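Lin2891 protein (Listeria innocua, PDB 3DB0) is a putative pyridoxamine 5'-phosphate oxidase, probably a flavin-binding oxidoreductase of the FMN-binding split-barrel type, whose own substrate is not established. Local coordinates at residues D8-I13 and A76-N81; Q16-V21 and T36-G41; G41-T46 and V115-P120. All coordinates share one frame; numbering follows the deposited sequence.

In the fold
The three contacts belong to one antiparallel sheet closed into a barrel, and to helix 6-16, which packs against it. Contact 1 sets helix 6-16 on strand 77-86; contact 2 joins strands 19-26 and 29-40 of a hairpin; contact 3 pairs strands 43-49 and 113-126. Their centres lie about 10 Å (1 and 2), 13 Å (1 and 3) and 9 Å (2 and 3) apart. Along the chain contact 2 is nested inside the loop closed by contact 1, whereas contacts 1 and 3 alternate. G41 is shared by contacts 2 and 3, and L42 packs on I10 and L11 of the helix. Early and late parts of the chain are thereby brought together in one barrel.

Contact 1: D8-I13 and A76-N81; sequences DKILAI and AFLEIN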
ATOM      1  N   ASP B   8     -14.750 -15.067  -6.278  1.00 33.33           N
ATOM      2  CA  ASP B   8     -14.783 -14.432  -4.970  1.00 32.02           C
ATOM      3  C   ASP B   8     -13.407 -14.422  -4.383  1.00 28.94           C
ATOM      4  O   ASP B   8     -12.990 -13.420  -3.855  1.00 29.46           O
ATOM      5  CB  ASP B   8     -15.819 -15.057  -4.030  1.00 35.52           C
ATOM      6  CG  ASP B   8     -17.244 -14.572  -4.335  1.00 34.61           C
ATOM      7  OD1 ASP B   8     -17.382 -13.629  -5.141  1.00 47.65           O
ATOM      8  OD2 ASP B   8     -18.204 -15.121  -3.760  1.00 44.63           O
ATOM      9  N   LYS B   9     -12.648 -15.493  -4.575  1.00 28.43           N
ATOM     10  CA  LYS B   9     -11.275 -15.530  -4.038  1.00 28.59           C
ATOM     11  C   LYS B   9     -10.348 -14.611  -4.845  1.00 26.95           C
ATOM     12  O   LYS B   9      -9.471 -13.954  -4.312  1.00 27.30           O
ATOM     13  CB  LYS B   9     -10.734 -16.982  -3.958  1.00 29.46           C
ATOM     14  N   ILE B  10     -10.572 -14.554  -6.147  1.00 29.92           N
ATOM     15  CA  ILE B  10      -9.770 -13.690  -7.016  1.00 24.61           C
ATOM     16  C   ILE B  10     -10.014 -12.263  -6.579  1.00 25.27           C
ATOM     17  O   ILE B  10      -9.076 -11.503  -6.361  1.00 26.29           O
ATOM     18  CB  ILE B  10     -10.106 -13.917  -8.505  1.00 25.78           C
ATOM     19  CG1 ILE B  10      -9.651 -15.286  -8.943  1.00 23.30           C
ATOM     20  CG2 ILE B  10      -9.424 -12.875  -9.449  1.00 23.82           C
ATOM     21  CD1 ILE B  10     -10.263 -15.772 -10.228  1.00 25.41           C
ATOM     22  N   LEU B  11     -11.286 -11.897  -6.391  1.00 25.00           N
ATOM     23  CA  LEU B  11     -11.632 -10.514  -6.034  1.00 24.56           C
ATOM     24  C   LEU B  11     -11.081 -10.100  -4.703  1.00 23.92           C
ATOM     25  O   LEU B  11     -10.647  -8.949  -4.511  1.00 26.43           O
ATOM     26  CB  LEU B  11     -13.151 -10.304  -6.067  1.00 28.23           C
ATOM     27  CG  LEU B  11     -13.714 -10.268  -7.470  1.00 33.38           C
ATOM     28  CD1 LEU B  11     -15.233 -10.414  -7.488  1.00 34.45           C
ATOM     29  CD2 LEU B  11     -13.273  -8.939  -8.079  1.00 30.00           C
ATOM     30  N   ALA B  12     -11.073 -11.048  -3.771  1.00 27.09           N
ATOM     31  CA  ALA B  12     -10.581 -10.787  -2.416  1.00 27.06           C
ATOM     32  C   ALA B  12      -9.102 -10.401  -2.504  1.00 29.21           C
ATOM     33  O   ALA B  12      -8.649  -9.429  -1.886  1.00 31.11           O
ATOM     34  CB  ALA B  12     -10.797 -12.035  -1.490  1.00 29.17           C
ATOM     35  N   ILE B  13      -8.360 -11.114  -3.349  1.00 25.92           N
ATOM     36  CA  ILE B  13      -6.936 -10.850  -3.469  1.00 25.02           C
ATOM     37  C   ILE B  13      -6.738  -9.446  -4.132  1.00 27.97           C
ATOM     38  O   ILE B  13      -5.892  -8.644  -3.697  1.00 30.55           O
ATOM     39  CB  ILE B  13      -6.228 -11.940  -4.265  1.00 24.32           C
ATOM     40  CG1 ILE B  13      -6.228 -13.299  -3.536  1.00 28.56           C
ATOM     41  CG2 ILE B  13      -4.794 -11.508  -4.529  1.00 24.77           C
ATOM     42  CD1 ILE B  13      -5.674 -14.456  -4.363  1.00 27.21           C
ATOM     43  N   ALA B  76      -1.613 -16.871  -0.954  1.00 27.09           N
ATOM     44  CA  ALA B  76      -2.218 -17.307  -2.217  1.00 24.35           C
ATOM     45  C   ALA B  76      -2.162 -16.011  -3.038  1.00 26.03           C
ATOM     46  O   ALA B  76      -2.402 -14.906  -2.520  1.00 25.85           O
ATOM     47  CB  ALA B  76      -3.641 -17.728  -2.048  1.00 20.83           C
ATOM     48  N   PHE B  77      -1.816 -16.130  -4.306  1.00 23.70           N
ATOM     49  CA  PHE B  77      -1.698 -14.963  -5.160  1.00 21.58           C
ATOM     50  C   PHE B  77      -2.189 -15.285  -6.543  1.00 22.33           C
ATOM     51  O   PHE B  77      -2.580 -16.413  -6.823  1.00 22.48           O
ATOM     52  CB  PHE B  77      -0.278 -14.394  -5.171  1.00 22.85           C
ATOM     53  CG  PHE B  77       0.740 -15.323  -5.699  1.00 24.24           C
ATOM     54  CD1 PHE B  77       1.295 -16.291  -4.875  1.00 22.01           C
ATOM     55  CD2 PHE B  77       1.133 -15.257  -7.038  1.00 25.18           C
ATOM     56  CE1 PHE B  77       2.225 -17.185  -5.377  1.00 31.42           C
ATOM     57  CE2 PHE B  77       2.048 -16.150  -7.535  1.00 27.57           C
ATOM     58  CZ  PHE B  77       2.607 -17.107  -6.699  1.00 27.59           C
ATOM     59  N   LEU B  78      -2.184 -14.272  -7.394  1.00 24.31           N
ATOM     60  CA  LEU B  78      -2.701 -14.400  -8.721  1.00 25.21           C
ATOM     61  C   LEU B  78      -1.667 -14.236  -9.798  1.00 25.16           C
ATOM     62  O   LEU B  78      -0.782 -13.374  -9.725  1.00 25.35           O
ATOM     63  CB  LEU B  78      -3.790 -13.320  -8.973  1.00 23.45           C
ATOM     64  CG  LEU B  78      -5.028 -13.311  -8.072  1.00 24.02           C
ATOM     65  CD1 LEU B  78      -5.885 -11.996  -8.352  1.00 17.16           C
ATOM     66  CD2 LEU B  78      -5.777 -14.616  -8.267  1.00 21.47           C
ATOM     67  N   GLU B  79      -1.819 -15.098 -10.801  1.00 26.24           N
ATOM     68  CA  GLU B  79      -1.107 -14.952 -12.056  1.00 25.21           C
ATOM     69  C   GLU B  79      -2.183 -14.660 -13.112  1.00 23.10           C
ATOM     70  O   GLU B  79      -3.085 -15.459 -13.353  1.00 24.75           O
ATOM     71  CB  GLU B  79      -0.291 -16.198 -12.400  1.00 25.77           C
ATOM     72  CG  GLU B  79       0.208 -16.083 -13.781  1.00 26.30           C
ATOM     73  CD  GLU B  79       0.944 -17.309 -14.313  1.00 37.12           C
ATOM     74  OE1 GLU B  79       1.276 -18.248 -13.572  1.00 29.49           O
ATOM     75  OE2 GLU B  79       1.193 -17.309 -15.525  1.00 44.31           O
ATOM     76  N   ILE B  80      -2.112 -13.480 -13.706  1.00 24.16           N
ATOM     77  CA  ILE B  80      -3.081 -13.007 -14.682  1.00 22.67           C
ATOM     78  C   ILE B  80      -2.428 -12.758 -16.067  1.00 25.34           C
ATOM     79  O   ILE B  80      -1.530 -11.938 -16.198  1.00 25.31           O
ATOM     80  CB  ILE B  80      -3.665 -11.662 -14.210  1.00 26.46           C
ATOM     81  CG1 ILE B  80      -4.353 -11.817 -12.857  1.00 25.76           C
ATOM     82  CG2 ILE B  80      -4.626 -11.075 -15.254  1.00 23.69           C
ATOM     83  CD1 ILE B  80      -4.826 -10.545 -12.209  1.00 26.35           C
ATOM     84  N   ASN B  81      -2.888 -13.459 -17.101  1.00 22.02           N
ATOM     85  CA  ASN B  81      -2.375 -13.253 -18.471  1.00 21.97           C
ATOM     86  C   ASN B  81      -3.502 -12.591 -19.167  1.00 23.64           C
ATOM     87  O   ASN B  81      -4.649 -13.051 -19.097  1.00 22.91           O
ATOM     88  CB  ASN B  81      -1.989 -14.568 -19.128  1.00 25.78           C
ATOM     89  CG  ASN B  81      -0.830 -15.266 -18.384  1.00 24.67           C
ATOM     90  OD1 ASN B  81      -1.047 -16.228 -17.656  1.00 42.52           O
ATOM     91  ND2 ASN B  81       0.359 -14.730 -18.502  1.00 28.75           N
TER
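I10 and I13, one helical turn apart, both meet L78 of the strand, and the contact is apolar, made through methyl and methylene carbons and two backbone carbonyls. The axes of helix 8-13 and strand 77-81 come within 8.7 Å and run at 101° to each other, so the helix lies nearly perpendicular to the strand and presents only a short patch of its surface.

Among the side-chain contacts, L78 is the shared element, each of its two methyls touching both isoleucines. CD1 of L78 is 3.8 Å from CG2 of I10, and the two side chains cross at about a right angle. CD2 of L78 lies 3.9 Å from CD1 of I13 and 4.0 Å from CG1 of I10, while CG2 of I13 packs against CG and CD1 of L78. In I13 the CG1 branch is turned anti to the carbonyl carbon (chi1 -67°), which carries CD1 to the start of the strand.

Contacts between side chain and backbone extend the patch. CD1 of I13 reaches 3.8 Å from the carbonyl O of A76 and 4.1 Å from CA of F77; on the helix, the carbonyl O of I10 has CD1 of L78 at 3.8 Å. These are van der Waals approaches.

Beyond the patch, strand 77-86 is held by backbone hydrogen bonds on both sides, F77 with L126 and L78 with I68. E79 makes a salt bridge with R124, and the F77 ring meets Y34 of a second subunit edge-to-face. Helix 6-16 thus sits across a strand flanked by strands 63-68 and 113-126, with L42 packing on I10 from the loop before strand 43-49.

Contact 2: Q16-V21 and T36-G41; sequences QHQVGV and TFLHDG
Q18 and F37 meet through torsions that turn each CG anti to its carbonyl carbon (chi1 -82° and -67°). The F37 ring thereby reaches back to G20, and the Q18 chain, extended beyond CG, runs past the F37 carbonyl to L38. The segments are the open ends of the beta hairpin formed by strands 19-26 and 29-40.

The backbone bond F37 N to Q18 O is short, 2.7 Å, and nearly straight (165°), though the donor is tilted from the carbonyl plane. The same oxygen has CA of T36 at 3.0 Å, a CA-H...O contact. V19 and T36 form an antiparallel non-hydrogen-bonded pair. A water lies 2.9 Å from both H17 O and F37 O, within hydrogen-bonding distance of each.

G20 N stands at the edge of the F37 ring, in its plane and 3.6 Å from CD2; CE2 is also 3.6 Å from C of G20. NE2 of Q18 touches CD2 of L38 at 3.8 Å, and the two side chains cross obliquely. Q18 also packs on P73 of a third subunit.

On the far side of the hairpin, strand 29-40 pairs with strand 43-49 through L38 and Y45, while F37 packs on L44 and T46, and helix 90-100 meets L38.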
ATOM      1  N   GLN B  16      -7.481  -6.512  -1.729  1.00 30.42           N
ATOM      2  CA  GLN B  16      -6.488  -6.330  -0.698  1.00 30.22           C
ATOM      3  C   GLN B  16      -5.129  -5.955  -1.190  1.00 31.37           C
ATOM      4  O   GLN B  16      -4.250  -5.716  -0.396  1.00 29.45           O
ATOM      5  CB  GLN B  16      -6.431  -7.600   0.124  1.00 32.12           C
ATOM      6  CG  GLN B  16      -7.792  -7.882   0.743  1.00 40.22           C
ATOM      7  CD  GLN B  16      -8.041  -9.352   0.966  1.00 49.99           C
ATOM      8  OE1 GLN B  16      -7.107 -10.154   0.949  1.00 59.08           O
ATOM      9  NE2 GLN B  16      -9.314  -9.725   1.142  1.00 53.52           N
ATOM     10  N   HIS B  17      -4.945  -5.877  -2.509  1.00 30.45           N
ATOM     11  CA  HIS B  17      -3.630  -5.518  -3.063  1.00 31.78           C
ATOM     12  C   HIS B  17      -3.741  -4.540  -4.230  1.00 32.34           C
ATOM     13  O   HIS B  17      -4.494  -4.743  -5.160  1.00 35.60           O
ATOM     14  CB  HIS B  17      -2.861  -6.758  -3.548  1.00 30.41           C
ATOM     15  CG  HIS B  17      -2.667  -7.781  -2.491  1.00 28.32           C
ATOM     16  ND1 HIS B  17      -3.632  -8.709  -2.165  1.00 29.60           N
ATOM     17  CD2 HIS B  17      -1.639  -7.993  -1.645  1.00 25.56           C
ATOM     18  CE1 HIS B  17      -3.195  -9.458  -1.172  1.00 22.95           C
ATOM     19  NE2 HIS B  17      -1.991  -9.041  -0.834  1.00 25.21           N
ATOM     20  N   GLN B  18      -2.939  -3.499  -4.164  1.00 29.66           N
ATOM     21  CA  GLN B  18      -2.913  -2.501  -5.190  1.00 31.81           C
ATOM     22  C   GLN B  18      -1.532  -2.435  -5.857  1.00 33.52           C
ATOM     23  O   GLN B  18      -1.338  -1.642  -6.762  1.00 38.12           O
ATOM     24  CB  GLN B  18      -3.251  -1.139  -4.633  1.00 31.34           C
ATOM     25  CG  GLN B  18      -4.746  -0.890  -4.481  1.00 45.87           C
ATOM     26  CD  GLN B  18      -5.051   0.575  -4.138  1.00 52.08           C
ATOM     27  OE1 GLN B  18      -4.154   1.344  -3.781  1.00 54.96           O
ATOM     28  NE2 GLN B  18      -6.321   0.956  -4.238  1.00 47.07           N
ATOM     29  N   VAL B  19      -0.562  -3.194  -5.357  1.00 31.15           N
ATOM     30  CA  VAL B  19       0.745  -3.242  -6.019  1.00 29.14           C
ATOM     31  C   VAL B  19       0.940  -4.636  -6.610  1.00 28.20           C
ATOM     32  O   VAL B  19       0.676  -5.651  -5.968  1.00 28.91           O
ATOM     33  CB  VAL B  19       1.923  -2.892  -5.076  1.00 30.69           C
ATOM     34  CG1 VAL B  19       3.263  -3.030  -5.788  1.00 24.44           C
ATOM     35  CG2 VAL B  19       1.788  -1.505  -4.494  1.00 31.96           C
ATOM     36  N   GLY B  20       1.404  -4.680  -7.842  1.00 24.76           N
ATOM     37  CA  GLY B  20       1.678  -5.936  -8.490  1.00 24.21           C
ATOM     38  C   GLY B  20       2.837  -5.754  -9.416  1.00 24.11           C
ATOM     39  O   GLY B  20       3.402  -4.651  -9.525  1.00 21.18           O
ATOM     40  N   VAL B  21       3.183  -6.839 -10.086  1.00 22.91           N
ATOM     41  CA  VAL B  21       4.265  -6.850 -11.071  1.00 25.08           C
ATOM     42  C   VAL B  21       3.646  -6.947 -12.477  1.00 25.01           C
ATOM     43  O   VAL B  21       2.882  -7.859 -12.758  1.00 23.67           O
ATOM     44  CB  VAL B  21       5.244  -8.078 -10.819  1.00 28.01           C
ATOM     45  CG1 VAL B  21       6.349  -8.145 -11.852  1.00 22.46           C
ATOM     46  CG2 VAL B  21       5.859  -8.045  -9.401  1.00 22.38           C
ATOM     47  N   THR B  36       1.131   0.187  -9.409  1.00 25.59           N
ATOM     48  CA  THR B  36      -0.197   0.263  -8.796  1.00 26.45           C
ATOM     49  C   THR B  36      -1.227  -0.153  -9.814  1.00 26.17           C
ATOM     50  O   THR B  36      -1.175   0.255 -11.006  1.00 25.36           O
ATOM     51  CB  THR B  36      -0.483   1.680  -8.259  1.00 30.86           C
ATOM     52  OG1 THR B  36       0.538   1.983  -7.331  1.00 34.72           O
ATOM     53  CG2 THR B  36      -1.868   1.809  -7.531  1.00 27.33           C
ATOM     54  N   PHE B  37      -2.094  -1.036  -9.320  1.00 24.61           N
ATOM     55  CA  PHE B  37      -3.244  -1.547 -10.021  1.00 25.96           C
ATOM     56  C   PHE B  37      -4.541  -1.227  -9.296  1.00 27.48           C
ATOM     57  O   PHE B  37      -4.695  -1.574  -8.128  1.00 28.94           O
ATOM     58  CB  PHE B  37      -3.157  -3.061 -10.170  1.00 23.70           C
ATOM     59  CG  PHE B  37      -2.032  -3.514 -11.076  1.00 23.74           C
ATOM     60  CD1 PHE B  37      -2.216  -3.604 -12.465  1.00 34.82           C
ATOM     61  CD2 PHE B  37      -0.782  -3.749 -10.574  1.00 22.32           C
ATOM     62  CE1 PHE B  37      -1.186  -3.999 -13.297  1.00 21.88           C
ATOM     63  CE2 PHE B  37       0.265  -4.114 -11.419  1.00 29.50           C
ATOM     64  CZ  PHE B  37       0.058  -4.234 -12.775  1.00 23.07           C
ATOM     65  N   LEU B  38      -5.471  -0.602 -10.019  1.00 26.29           N
ATOM     66  CA  LEU B  38      -6.865  -0.469  -9.576  1.00 22.58           C
ATOM     67  C   LEU B  38      -7.630  -1.576 -10.315  1.00 23.58           C
ATOM     68  O   LEU B  38      -7.153  -2.135 -11.326  1.00 24.31           O
ATOM     69  CB  LEU B  38      -7.441   0.921  -9.957  1.00 24.30           C
ATOM     70  CG  LEU B  38      -6.593   2.064  -9.364  1.00 28.99           C
ATOM     71  CD1 LEU B  38      -7.187   3.450  -9.495  1.00 27.85           C
ATOM     72  CD2 LEU B  38      -6.430   1.804  -7.909  1.00 36.86           C
ATOM     73  N   HIS B  39      -8.810  -1.942  -9.842  1.00 24.95           N
ATOM     74  CA  HIS B  39      -9.618  -2.894 -10.587  1.00 23.71           C
ATOM     75  C   HIS B  39     -11.084  -2.520 -10.486  1.00 24.00           C
ATOM     76  O   HIS B  39     -11.528  -1.802  -9.614  1.00 24.63           O
ATOM     77  CB  HIS B  39      -9.430  -4.309 -10.040  1.00 25.67           C
ATOM     78  CG  HIS B  39     -10.025  -4.473  -8.690  1.00 25.92           C
ATOM     79  ND1 HIS B  39     -11.230  -5.111  -8.485  1.00 25.93           N
ATOM     80  CD2 HIS B  39      -9.670  -3.932  -7.500  1.00 24.95           C
ATOM     81  CE1 HIS B  39     -11.550  -5.020  -7.208  1.00 19.50           C
ATOM     82  NE2 HIS B  39     -10.621  -4.308  -6.593  1.00 25.82           N
ATOM     83  N   ASP B  40     -11.791  -2.998 -11.465  1.00 25.95           N
ATOM     84  CA  ASP B  40     -13.200  -2.877 -11.606  1.00 25.74           C
ATOM     85  C   ASP B  40     -13.603  -4.282 -11.961  1.00 26.80           C
ATOM     86  O   ASP B  40     -13.498  -4.737 -13.122  1.00 26.30           O
ATOM     87  CB  ASP B  40     -13.579  -1.946 -12.748  1.00 28.09           C
ATOM     88  CG  ASP B  40     -15.101  -1.942 -12.990  1.00 35.59           C
ATOM     89  OD1 ASP B  40     -15.818  -2.104 -12.004  1.00 33.68           O
ATOM     90  OD2 ASP B  40     -15.565  -1.816 -14.133  1.00 41.29           O
ATOM     91  N   GLY B  41     -14.052  -5.016 -10.971  1.00 27.82           N
ATOM     92  CA  GLY B  41     -14.342  -6.410 -11.246  1.00 26.02           C
ATOM     93  C   GLY B  41     -12.990  -7.030 -11.517  1.00 24.93           C
ATOM     94  O   GLY B  41     -11.997  -6.690 -10.857  1.00 26.42           O
TER
HETATM   95  O   HOH W   1      -6.356  -3.713  -7.108  1.00 38.15           O

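Contact 3: G41-T46 and V115-P120; sequences GLTLYT and VIKIVP
Y45 lies beside K117, both side chains pointing the same way from a non-hydrogen-bonded antiparallel pair, and the tyrosine can be followed outward atom by atom. Its CB is 3.9 Å from CG1 of V115 and near the carbonyl O of I116. With CG anti to the carbonyl carbon (chi1 -64°), the ring is carried along the neighbouring strand: CD1 comes within 3.7 Å of V115 CG1, and CE1 within 3.7 Å of CG of K117. At the tip, OH approaches CE of K117 at a loose 4.2 Å. The aliphatic part of the fully extended lysine thus runs along the ring, its CG and CE also touching CG2 of T43.

Hydrogen-bonded pairs lie on either side of Y45 and K117. L44 and I118 exchange two backbone bonds, with I118 N 2.7 Å from L44 O; T46 and I116 exchange two more, with T46 N 2.8 Å from I116 O. The four N-H...O angles fall between 157° and 169°, evidence of regular pairing.

On the face bearing L44, T46, I116 and I118 the touching side-chain atoms are carbons. CG2 of T46 is 3.7 Å from CB of I116, and CB of L44 touches CB of I118. The polar exception on this face is the hydroxyl of T46, hydrogen-bonded to the carbonyl O of T36 on strand 29-40.

L44 also packs on F37 and on L14 of helix 6-16, while I118 reaches F37 and A84. Such pairing of the third strand in chain order with the last, in a closed six-stranded antiparallel barrel, is consistent with the split-barrel fold of the pyridoxamine 5'-phosphate oxidase family.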
ATOM      1  N   GLY B  41     -14.052  -5.016 -10.971  1.00 27.82           N
ATOM      2  CA  GLY B  41     -14.342  -6.410 -11.246  1.00 26.02           C
ATOM      3  C   GLY B  41     -12.990  -7.030 -11.517  1.00 24.93           C
ATOM      4  O   GLY B  41     -11.997  -6.690 -10.857  1.00 26.42           O
ATOM      5  N   LEU B  42     -12.938  -7.904 -12.510  1.00 26.12           N
ATOM      6  CA  LEU B  42     -11.679  -8.572 -12.860  1.00 27.21           C
ATOM      7  C   LEU B  42     -10.861  -7.772 -13.889  1.00 27.41           C
ATOM      8  O   LEU B  42      -9.760  -8.197 -14.300  1.00 27.79           O
ATOM      9  CB  LEU B  42     -11.907 -10.002 -13.335  1.00 27.92           C
ATOM     10  CG  LEU B  42     -12.643 -10.967 -12.394  1.00 32.57           C
ATOM     11  CD1 LEU B  42     -12.556 -12.337 -13.012  1.00 32.75           C
ATOM     12  CD2 LEU B  42     -12.094 -10.964 -10.983  1.00 27.90           C
ATOM     13  N   THR B  43     -11.364  -6.602 -14.268  1.00 25.69           N
ATOM     14  CA  THR B  43     -10.579  -5.691 -15.147  1.00 26.21           C
ATOM     15  C   THR B  43      -9.572  -4.851 -14.331  1.00 26.36           C
ATOM     16  O   THR B  43      -9.909  -4.244 -13.321  1.00 23.32           O
ATOM     17  CB  THR B  43     -11.472  -4.807 -16.029  1.00 27.45           C
ATOM     18  OG1 THR B  43     -12.185  -5.640 -16.953  1.00 30.71           O
ATOM     19  CG2 THR B  43     -10.651  -3.802 -16.853  1.00 23.38           C
ATOM     20  N   LEU B  44      -8.323  -4.845 -14.776  1.00 25.60           N
ATOM     21  CA  LEU B  44      -7.283  -4.081 -14.111  1.00 23.92           C
ATOM     22  C   LEU B  44      -6.933  -2.807 -14.891  1.00 24.50           C
ATOM     23  O   LEU B  44      -7.108  -2.716 -16.128  1.00 23.65           O
ATOM     24  CB  LEU B  44      -6.028  -4.909 -13.930  1.00 25.35           C
ATOM     25  CG  LEU B  44      -6.041  -6.180 -13.074  1.00 27.97           C
ATOM     26  CD1 LEU B  44      -4.623  -6.681 -12.930  1.00 30.50           C
ATOM     27  CD2 LEU B  44      -6.609  -6.019 -11.716  1.00 33.23           C
ATOM     28  N   TYR B  45      -6.519  -1.802 -14.137  1.00 22.63           N
ATOM     29  CA  TYR B  45      -6.138  -0.497 -14.689  1.00 22.01           C
ATOM     30  C   TYR B  45      -4.861  -0.091 -13.984  1.00 23.89           C
ATOM     31  O   TYR B  45      -4.674  -0.309 -12.786  1.00 24.22           O
ATOM     32  CB  TYR B  45      -7.217   0.579 -14.470  1.00 24.73           C
ATOM     33  CG  TYR B  45      -8.543   0.323 -15.165  1.00 25.85           C
ATOM     34  CD1 TYR B  45      -8.713   0.598 -16.520  1.00 25.94           C
ATOM     35  CD2 TYR B  45      -9.631  -0.110 -14.459  1.00 24.88           C
ATOM     36  CE1 TYR B  45      -9.933   0.379 -17.161  1.00 25.39           C
ATOM     37  CE2 TYR B  45     -10.855  -0.324 -15.079  1.00 27.64           C
ATOM     38  CZ  TYR B  45     -10.996  -0.085 -16.428  1.00 31.16           C
ATOM     39  OH  TYR B  45     -12.177  -0.337 -17.043  1.00 33.25           O
ATOM     40  N   THR B  46      -3.902   0.381 -14.756  1.00 25.20           N
ATOM     41  CA  THR B  46      -2.703   0.886 -14.150  1.00 22.70           C
ATOM     42  C   THR B  46      -2.315   2.217 -14.880  1.00 25.43           C
ATOM     43  O   THR B  46      -2.361   2.300 -16.141  1.00 24.36           O
ATOM     44  CB  THR B  46      -1.573  -0.199 -14.158  1.00 25.94           C
ATOM     45  OG1 THR B  46      -0.479   0.257 -13.381  1.00 26.71           O
ATOM     46  CG2 THR B  46      -1.101  -0.498 -15.565  1.00 21.15           C
ATOM     47  N   VAL B 115      -3.987   5.654 -19.111  1.00 23.44           N
ATOM     48  CA  VAL B 115      -4.375   4.512 -18.326  1.00 22.58           C
ATOM     49  C   VAL B 115      -4.266   3.253 -19.190  1.00 22.66           C
ATOM     50  O   VAL B 115      -4.749   3.232 -20.331  1.00 20.35           O
ATOM     51  CB  VAL B 115      -5.802   4.680 -17.739  1.00 23.21           C
ATOM     52  CG1 VAL B 115      -6.334   3.336 -17.056  1.00 21.96           C
ATOM     53  CG2 VAL B 115      -5.872   5.916 -16.764  1.00 21.87           C
ATOM     54  N   ILE B 116      -3.537   2.281 -18.652  1.00 23.01           N
ATOM     55  CA  ILE B 116      -3.429   0.951 -19.208  1.00 26.40           C
ATOM     56  C   ILE B 116      -4.511   0.077 -18.615  1.00 25.68           C
ATOM     57  O   ILE B 116      -4.593  -0.170 -17.394  1.00 21.88           O
ATOM     58  CB  ILE B 116      -2.044   0.325 -19.016  1.00 27.41           C
ATOM     59  CG1 ILE B 116      -1.003   1.251 -19.654  1.00 25.65           C
ATOM     60  CG2 ILE B 116      -2.025  -1.106 -19.653  1.00 21.73           C
ATOM     61  CD1 ILE B 116       0.473   0.994 -19.287  1.00 23.90           C
ATOM     62  N   LYS B 117      -5.369  -0.383 -19.521  1.00 24.59           N
ATOM     63  CA  LYS B 117      -6.479  -1.266 -19.182  1.00 24.48           C
ATOM     64  C   LYS B 117      -6.018  -2.657 -19.450  1.00 24.99           C
ATOM     65  O   LYS B 117      -5.419  -2.922 -20.494  1.00 22.82           O
ATOM     66  CB  LYS B 117      -7.699  -0.970 -20.059  1.00 24.07           C
ATOM     67  CG  LYS B 117      -8.904  -1.908 -19.821  1.00 29.98           C
ATOM     68  CD  LYS B 117      -9.984  -1.763 -20.938  1.00 26.90           C
ATOM     69  CE  LYS B 117     -11.232  -2.435 -20.508  1.00 39.03           C
ATOM     70  NZ  LYS B 117     -12.342  -2.350 -21.516  1.00 36.98           N
ATOM     71  N   ILE B 118      -6.253  -3.551 -18.505  1.00 23.12           N
ATOM     72  CA  ILE B 118      -5.884  -4.949 -18.723  1.00 24.67           C
ATOM     73  C   ILE B 118      -7.091  -5.844 -18.588  1.00 22.63           C
ATOM     74  O   ILE B 118      -7.687  -5.972 -17.498  1.00 23.51           O
ATOM     75  CB  ILE B 118      -4.753  -5.420 -17.779  1.00 24.32           C
ATOM     76  CG1 ILE B 118      -3.502  -4.553 -17.991  1.00 23.43           C
ATOM     77  CG2 ILE B 118      -4.474  -6.920 -17.965  1.00 22.46           C
ATOM     78  CD1 ILE B 118      -2.587  -4.516 -16.833  1.00 29.93           C
ATOM     79  N   VAL B 119      -7.407  -6.507 -19.702  1.00 22.92           N
ATOM     80  CA  VAL B 119      -8.505  -7.472 -19.784  1.00 24.35           C
ATOM     81  C   VAL B 119      -7.952  -8.884 -19.590  1.00 22.53           C
ATOM     82  O   VAL B 119      -7.195  -9.399 -20.396  1.00 25.36           O
ATOM     83  CB  VAL B 119      -9.341  -7.322 -21.126  1.00 25.46           C
ATOM     84  CG1 VAL B 119     -10.421  -8.428 -21.265  1.00 22.00           C
ATOM     85  CG2 VAL B 119      -9.987  -5.967 -21.175  1.00 23.69           C
ATOM     86  N   PRO B 120      -8.315  -9.542 -18.497  1.00 26.30           N
ATOM     87  CA  PRO B 120      -7.750 -10.874 -18.262  1.00 23.16           C
ATOM     88  C   PRO B 120      -8.249 -11.948 -19.190  1.00 23.39           C
ATOM     89  O   PRO B 120      -9.423 -11.973 -19.501  1.00 21.45           O
ATOM     90  CB  PRO B 120      -8.266 -11.208 -16.859  1.00 26.11           C
ATOM     91  CG  PRO B 120      -8.606  -9.876 -16.250  1.00 35.28           C
ATOM     92  CD  PRO B 120      -9.180  -9.128 -17.382  1.00 27.67           C
TER